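Long-range contact in polyguluronate lyase (Corynebacterium sp., PDB 1UAI), which probably cleaves poly(alpha-L-guluronate) blocks of alginate as a lyase built on a jellyroll beta-sandwich: residues 18-22 against 39-45. Residues are numbered along the deposited sequence; the frame is centred on the assembly and turned at random.
Sequences VTLPI and FATAPWF
Leu-20 of strand 16-20 reaches toward Phe-39, Thr-41 and Phe-45. From CB, a first torsion that sets CG anti to the carbonyl carbon (chi1 -54°) carries the branch point toward the 39-45 loop, where the two methyls take different partners. Leu-20 CD1 ends 3.7 Å from CZ of Phe-39, meeting that ring obliquely. Leu-20 CD2 touches Phe-45 CB at 3.8 Å and meets Thr-41 CG2 tip to tip at 4.0 Å. Two residues earlier on the strand, Val-18 CG2 sits over a face of the Phe-45 ring, 4.2 Å from its centroid and 16° off the normal, which qualifies as a CH-pi contact.

At the corner and just after it, Pro-21 and Ile-22 turn to Trp-44. Its indole lies between two prolines: CG of Pro-21 is 3.5 Å above one face, offset toward the rim, while CD of Pro-43, which follows a cis peptide bond, covers the opposite face. CG2 of Ile-22 adds an oblique contact, 3.4 Å from Trp-44 NE1, and its CD1 meets Thr-41 OG1 tip to tip at 3.8 Å. Thr-41 pairs with Phe-45 through two backbone hydrogen bonds; with Trp-44 and Phe-45 both facing Thr-41, this is a classic beta bulge.

Loop 39-44, leading into edge strand 45-47 of one jellyroll sheet, thus packs on strand 16-20 of the other, Phe-45 being on the edge strand itself. Contacts mostly between apolar groups, burying 340 Å² over both sides, imply cohesion by van der Waals contact and hydrophobic burial.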
ATOM      1  N   VAL A  18      -9.438   0.974   5.653  1.00  4.80           N
ATOM      2  CA  VAL A  18      -9.177   0.975   4.224  1.00  5.03           C
ATOM      3  C   VAL A  18      -9.722   2.225   3.544  1.00  4.91           C
ATOM      4  O   VAL A  18     -10.792   2.731   3.904  1.00  5.18           O
ATOM      5  CB  VAL A  18      -9.780  -0.292   3.542  1.00  5.82           C
ATOM      6  CG1 VAL A  18     -11.305  -0.249   3.587  1.00  6.64           C
ATOM      7  CG2 VAL A  18      -9.276  -0.407   2.103  1.00  6.33           C
ATOM      8  N   THR A  19      -8.955   2.735   2.584  1.00  5.26           N
ATOM      9  CA  THR A  19      -9.345   3.897   1.788  1.00  5.82           C
ATOM     10  C   THR A  19      -9.557   3.325   0.393  1.00  5.01           C
ATOM     11  O   THR A  19      -8.717   2.570  -0.107  1.00  5.95           O
ATOM     12  CB  THR A  19      -8.242   4.965   1.749  1.00  6.53           C
ATOM     13  OG1 THR A  19      -7.932   5.379   3.085  1.00  8.58           O
ATOM     14  CG2 THR A  19      -8.698   6.174   0.934  1.00  7.81           C
ATOM     15  N   LEU A  20     -10.671   3.695  -0.228  1.00  5.45           N
ATOM     16  CA  LEU A  20     -11.056   3.167  -1.530  1.00  5.28           C
ATOM     17  C   LEU A  20     -10.987   4.155  -2.690  1.00  5.12           C
ATOM     18  O   LEU A  20     -10.793   5.355  -2.491  1.00  5.46           O
ATOM     19  CB  LEU A  20     -12.479   2.617  -1.419  1.00  6.28           C
ATOM     20  CG  LEU A  20     -12.686   1.600  -0.295  1.00  5.71           C
ATOM     21  CD1 LEU A  20     -14.168   1.449   0.004  1.00  6.96           C
ATOM     22  CD2 LEU A  20     -12.065   0.268  -0.689  1.00  7.27           C
ATOM     23  N   PRO A  21     -11.133   3.649  -3.927  1.00  4.83           N
ATOM     24  CA  PRO A  21     -11.100   4.479  -5.132  1.00  5.51           C
ATOM     25  C   PRO A  21     -12.506   4.850  -5.606  1.00  6.23           C
ATOM     26  O   PRO A  21     -12.700   5.261  -6.752  1.00  7.11           O
ATOM     27  CB  PRO A  21     -10.366   3.596  -6.128  1.00  5.77           C
ATOM     28  CG  PRO A  21     -10.898   2.246  -5.795  1.00  5.27           C
ATOM     29  CD  PRO A  21     -10.921   2.229  -4.274  1.00  5.15           C
ATOM     30  N   ILE A  22     -13.483   4.678  -4.719  1.00  7.25           N
ATOM     31  CA  ILE A  22     -14.869   5.019  -5.011  1.00  8.08           C
ATOM     32  C   ILE A  22     -15.341   5.995  -3.942  1.00  7.86           C
ATOM     33  O   ILE A  22     -14.662   6.197  -2.934  1.00  9.18           O
ATOM     34  CB  ILE A  22     -15.790   3.771  -5.011  1.00  9.40           C
ATOM     35  CG1 ILE A  22     -15.704   3.043  -3.667  1.00 10.47           C
ATOM     36  CG2 ILE A  22     -15.404   2.843  -6.153  1.00 11.93           C
ATOM     37  CD1 ILE A  22     -16.632   1.845  -3.560  1.00 12.45           C
ATOM     38  N   PHE A  39     -16.589  -6.329   5.462  1.00  4.98           N
ATOM     39  CA  PHE A  39     -16.709  -5.423   4.327  1.00  5.77           C
ATOM     40  C   PHE A  39     -15.929  -5.888   3.107  1.00  4.97           C
ATOM     41  O   PHE A  39     -14.802  -6.377   3.219  1.00  5.70           O
ATOM     42  CB  PHE A  39     -16.205  -4.024   4.693  1.00  5.89           C
ATOM     43  CG  PHE A  39     -16.198  -3.068   3.529  1.00  5.33           C
ATOM     44  CD1 PHE A  39     -17.392  -2.556   3.032  1.00  5.22           C
ATOM     45  CD2 PHE A  39     -15.006  -2.724   2.895  1.00  6.55           C
ATOM     46  CE1 PHE A  39     -17.404  -1.718   1.920  1.00  5.85           C
ATOM     47  CE2 PHE A  39     -15.007  -1.885   1.779  1.00  7.52           C
ATOM     48  CZ  PHE A  39     -16.210  -1.383   1.292  1.00  7.18           C
ATOM     49  N   ALA A  40     -16.537  -5.716   1.942  1.00  5.85           N
ATOM     50  CA  ALA A  40     -15.906  -6.054   0.675  1.00  6.06           C
ATOM     51  C   ALA A  40     -16.600  -5.252  -0.413  1.00  7.01           C
ATOM     52  O   ALA A  40     -17.794  -4.967  -0.316  1.00  8.01           O
ATOM     53  CB  ALA A  40     -16.033  -7.545   0.385  1.00  8.22           C
ATOM     54  N   THR A  41     -15.846  -4.859  -1.432  1.00  6.52           N
ATOM     55  CA  THR A  41     -16.414  -4.128  -2.554  1.00  7.44           C
ATOM     56  C   THR A  41     -15.616  -4.497  -3.800  1.00  7.84           C
ATOM     57  O   THR A  41     -14.500  -4.022  -4.015  1.00  8.89           O
ATOM     58  CB  THR A  41     -16.404  -2.594  -2.315  1.00  7.90           C
ATOM     59  OG1 THR A  41     -16.999  -1.935  -3.441  1.00 10.40           O
ATOM     60  CG2 THR A  41     -14.989  -2.073  -2.103  1.00 10.71           C
ATOM     61  N   ALA A  42     -16.196  -5.377  -4.609  1.00  7.88           N
ATOM     62  CA  ALA A  42     -15.553  -5.849  -5.828  1.00  7.94           C
ATOM     63  C   ALA A  42     -15.589  -4.789  -6.919  1.00  7.36           C
ATOM     64  O   ALA A  42     -16.597  -4.105  -7.096  1.00  8.87           O
ATOM     65  CB  ALA A  42     -16.239  -7.124  -6.315  1.00  9.76           C
ATOM     66  N   PRO A  43     -14.498  -4.656  -7.688  1.00  6.52           N
ATOM     67  CA  PRO A  43     -13.242  -5.414  -7.622  1.00  5.97           C
ATOM     68  C   PRO A  43     -12.140  -4.693  -6.842  1.00  5.54           C
ATOM     69  O   PRO A  43     -11.015  -5.185  -6.755  1.00  6.33           O
ATOM     70  CB  PRO A  43     -12.867  -5.538  -9.088  1.00  7.46           C
ATOM     71  CG  PRO A  43     -13.218  -4.162  -9.595  1.00  7.96           C
ATOM     72  CD  PRO A  43     -14.574  -3.896  -8.951  1.00  7.59           C
ATOM     73  N   TRP A  44     -12.471  -3.542  -6.265  1.00  5.63           N
ATOM     74  CA  TRP A  44     -11.490  -2.713  -5.566  1.00  5.02           C
ATOM     75  C   TRP A  44     -10.871  -3.245  -4.282  1.00  4.90           C
ATOM     76  O   TRP A  44      -9.697  -2.991  -4.011  1.00  4.81           O
ATOM     77  CB  TRP A  44     -12.103  -1.340  -5.277  1.00  5.87           C
ATOM     78  CG  TRP A  44     -13.047  -0.883  -6.340  1.00  6.76           C
ATOM     79  CD1 TRP A  44     -14.377  -0.627  -6.194  1.00  7.22           C
ATOM     80  CD2 TRP A  44     -12.746  -0.675  -7.725  1.00  7.66           C
ATOM     81  NE1 TRP A  44     -14.928  -0.274  -7.403  1.00  8.42           N
ATOM     82  CE2 TRP A  44     -13.949  -0.295  -8.361  1.00  8.71           C
ATOM     83  CE3 TRP A  44     -11.578  -0.775  -8.492  1.00  8.51           C
ATOM     84  CZ2 TRP A  44     -14.018  -0.015  -9.730  1.00  9.65           C
ATOM     85  CZ3 TRP A  44     -11.646  -0.496  -9.855  1.00 10.02           C
ATOM     86  CH2 TRP A  44     -12.860  -0.121 -10.457  1.00 10.06           C
ATOM     87  N   PHE A  45     -11.655  -3.964  -3.489  1.00  4.46           N
ATOM     88  CA  PHE A  45     -11.190  -4.491  -2.211  1.00  4.99           C
ATOM     89  C   PHE A  45     -11.992  -5.756  -1.938  1.00  4.82           C
ATOM     90  O   PHE A  45     -13.117  -5.696  -1.448  1.00  5.57           O
ATOM     91  CB  PHE A  45     -11.441  -3.446  -1.121  1.00  4.73           C
ATOM     92  CG  PHE A  45     -11.035  -3.884   0.255  1.00  4.86           C
ATOM     93  CD1 PHE A  45      -9.697  -4.094   0.570  1.00  4.46           C
ATOM     94  CD2 PHE A  45     -11.995  -4.071   1.246  1.00  5.20           C
ATOM     95  CE1 PHE A  45      -9.318  -4.482   1.855  1.00  5.10           C
ATOM     96  CE2 PHE A  45     -11.627  -4.459   2.533  1.00  5.69           C
ATOM     97  CZ  PHE A  45     -10.286  -4.664   2.837  1.00  5.94           C
TER